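Local coordinates for protein endo-beta-1,2-glucanase (Talaromyces funiculosus, PDB 6IMV) that hydrolyses beta-1,2-glucans as an endo-acting glycoside hydrolase, cutting within the chain of beta-1,2-linked glucose, at residues A[349-352]-A[357-360]. Numbering follows the deposited sequence.
With NAG (2-acetamido-2-deoxy-beta-D-glucopyranose), chain C.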
ATOM      1  N   ASN A 349      -7.674   8.917 -12.169  1.00 14.14           N
ATOM      2  CA  ASN A 349      -8.366  10.135 -12.524  1.00 14.43           C
ATOM      3  C   ASN A 349      -9.871   9.857 -12.553  1.00 14.50           C
ATOM      4  O   ASN A 349     -10.309   8.702 -12.404  1.00 14.04           O
ATOM      5  CB  ASN A 349      -7.872  10.640 -13.882  1.00 15.61           C
ATOM      6  CG  ASN A 349      -7.982  12.139 -14.076  1.00 16.58           C
ATOM      7  OD1 ASN A 349      -8.615  12.842 -13.283  1.00 16.66           O
ATOM      8  ND2 ASN A 349      -7.359  12.622 -15.140  1.00 18.11           N
ATOM      9  N   VAL A 350     -10.647  10.920 -12.779  1.00 14.46           N
ATOM     10  CA  VAL A 350     -12.106  10.863 -12.813  1.00 14.59           C
ATOM     11  C   VAL A 350     -12.588   9.951 -13.949  1.00 14.51           C
ATOM     12  O   VAL A 350     -11.895   9.724 -14.951  1.00 14.27           O
ATOM     13  CB  VAL A 350     -12.720  12.266 -12.950  1.00 15.04           C
ATOM     14  CG1 VAL A 350     -12.324  13.171 -11.804  1.00 15.92           C
ATOM     15  CG2 VAL A 350     -12.372  12.925 -14.279  1.00 15.54           C
ATOM     16  N   THR A 351     -13.807   9.445 -13.759  1.00 14.42           N
ATOM     17  CA  THR A 351     -14.571   8.757 -14.760  1.00 14.59           C
ATOM     18  C   THR A 351     -15.225   9.792 -15.683  1.00 15.37           C
ATOM     19  O   THR A 351     -15.747  10.804 -15.226  1.00 14.78           O
ATOM     20  CB  THR A 351     -15.657   7.887 -14.111  1.00 14.40           C
ATOM     21  OG1 THR A 351     -15.010   6.909 -13.296  1.00 14.35           O
ATOM     22  CG2 THR A 351     -16.556   7.207 -15.122  1.00 14.34           C
ATOM     23  N   ASP A 352     -15.191   9.504 -16.985  1.00 16.62           N
ATOM     24  CA  ASP A 352     -16.023  10.170 -17.956  1.00 17.78           C
ATOM     25  C   ASP A 352     -17.404   9.519 -17.907  1.00 17.93           C
ATOM     26  O   ASP A 352     -17.560   8.378 -18.330  1.00 17.80           O
ATOM     27  CB  ASP A 352     -15.415  10.086 -19.355  1.00 18.48           C
ATOM     28  CG  ASP A 352     -16.241  10.808 -20.410  1.00 20.35           C
ATOM     29  OD1 ASP A 352     -17.388  11.198 -20.101  1.00 20.34           O
ATOM     30  OD2 ASP A 352     -15.721  10.996 -21.524  1.00 22.49           O
ATOM     31  N   ASP A 357     -15.465   5.176 -18.518  1.00 22.57           N
ATOM     32  CA  ASP A 357     -14.031   4.889 -18.415  1.00 23.13           C
ATOM     33  C   ASP A 357     -13.348   5.956 -17.554  1.00 21.24           C
ATOM     34  O   ASP A 357     -13.701   7.136 -17.590  1.00 20.13           O
ATOM     35  CB  ASP A 357     -13.332   4.846 -19.778  1.00 25.57           C
ATOM     36  CG  ASP A 357     -13.951   3.879 -20.773  1.00 28.56           C
ATOM     37  OD1 ASP A 357     -14.522   2.859 -20.326  1.00 30.49           O
ATOM     38  OD2 ASP A 357     -13.884   4.167 -21.984  1.00 31.17           O
ATOM     39  N   VAL A 358     -12.339   5.511 -16.803  1.00 20.78           N
ATOM     40  CA  VAL A 358     -11.411   6.381 -16.122  1.00 21.04           C
ATOM     41  C   VAL A 358     -10.518   7.036 -17.181  1.00 20.99           C
ATOM     42  O   VAL A 358     -10.031   6.347 -18.082  1.00 19.90           O
ATOM     43  CB  VAL A 358     -10.615   5.565 -15.086  1.00 22.06           C
ATOM     44  CG1 VAL A 358      -9.283   6.194 -14.721  1.00 22.20           C
ATOM     45  CG2 VAL A 358     -11.464   5.329 -13.849  1.00 22.79           C
ATOM     46  N   VAL A 359     -10.299   8.356 -17.072  1.00 20.94           N
ATOM     47  CA  VAL A 359      -9.645   9.097 -18.159  1.00 22.33           C
ATOM     48  C   VAL A 359      -8.123   8.887 -18.132  1.00 22.40           C
ATOM     49  O   VAL A 359      -7.464   9.108 -19.136  1.00 24.49           O
ATOM     50  CB  VAL A 359     -10.013  10.591 -18.170  1.00 23.77           C
ATOM     51  CG1 VAL A 359     -11.499  10.802 -18.375  1.00 24.60           C
ATOM     52  CG2 VAL A 359      -9.556  11.320 -16.933  1.00 24.69           C
ATOM     53  N   GLY A 360      -7.567   8.439 -17.004  1.00 20.56           N
ATOM     54  CA  GLY A 360      -6.137   8.174 -16.909  1.00 18.46           C
ATOM     55  C   GLY A 360      -5.716   7.930 -15.472  1.00 17.07           C
ATOM     56  O   GLY A 360      -6.550   7.913 -14.576  1.00 16.49           O
TER
HETATM   57  C1  NAG C   1      -7.340  14.016 -15.499  1.00 20.22           C
HETATM   58  C2  NAG C   1      -6.260  14.230 -16.540  1.00 20.86           C
HETATM   59  C3  NAG C   1      -6.172  15.719 -16.848  1.00 22.20           C
HETATM   60  C4  NAG C   1      -7.505  16.219 -17.363  1.00 23.74           C
HETATM   61  C5  NAG C   1      -8.628  15.828 -16.411  1.00 22.89           C
HETATM   62  C6  NAG C   1      -9.985  16.116 -17.049  1.00 22.92           C
HETATM   63  C7  NAG C   1      -4.542  12.495 -16.303  1.00 21.22           C
HETATM   64  C8  NAG C   1      -3.143  12.214 -15.833  1.00 21.68           C
HETATM   65  N2  NAG C   1      -4.979  13.729 -16.083  1.00 20.49           N
HETATM   66  O3  NAG C   1      -5.159  15.954 -17.810  1.00 20.93           O
HETATM   67  O4  NAG C   1      -7.430  17.651 -17.433  1.00 29.07           O
HETATM   68  O5  NAG C   1      -8.581  14.442 -16.051  1.00 20.65           O
HETATM   69  O6  NAG C   1     -10.993  15.846 -16.083  1.00 23.42           O
HETATM   70  O7  NAG C   1      -5.225  11.645 -16.848  1.00 22.24           O
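Val350 O accepts the backbone N-H of Val359 at 3.0 Å, the donor N lying nearly in line with the C=O bond (163°), and Val358 CA makes a CA-H...O contact with Val350 O at 3.6 Å. Two more backbone bonds lie on either side: Asn349 N to Gly360 O at 2.8 Å, and Asp352 N to Asp357 O at 2.9 Å. The strands 347-352 and 357-362 form a weakly bonded beta hairpin, identified by the antiparallel non-hydrogen-bonded pair Thr351-Val358 (CA-CA 4.2 Å). Those two side chains cross at about a right angle. Thr351 OG1 is hydrogen-bonded to Ala429 N, and Asn349 O to Ser428 OG. Val358 CG1 lies 3.6 Å from Asn349 O, and its side chain also touches Ser428 and Leu430 of strand 427-432. Replacing Val358 with an alanine removes both methyls and is likely to leave a gap beside Asn349 O and Thr351 OG1 and thin the contact with strand 427-432.

The hairpin also carries an N-linked glycan: Asn349 ND2 is bonded covalently to NAG C1 and donates a weak hydrogen bond to NAG O7; the sugar also hydrogen-bonds Glu377 OE1. CG anti to the backbone N (chi1 -152°) brings Asn349 ND2 to 3.1 Å from Val359 CG2, a close contact. Asn349 OD1 accepts Val350 N at 2.8 Å, but the donor stands above the carbonyl plane, off any lone pair, at a C=O...N angle of 95°.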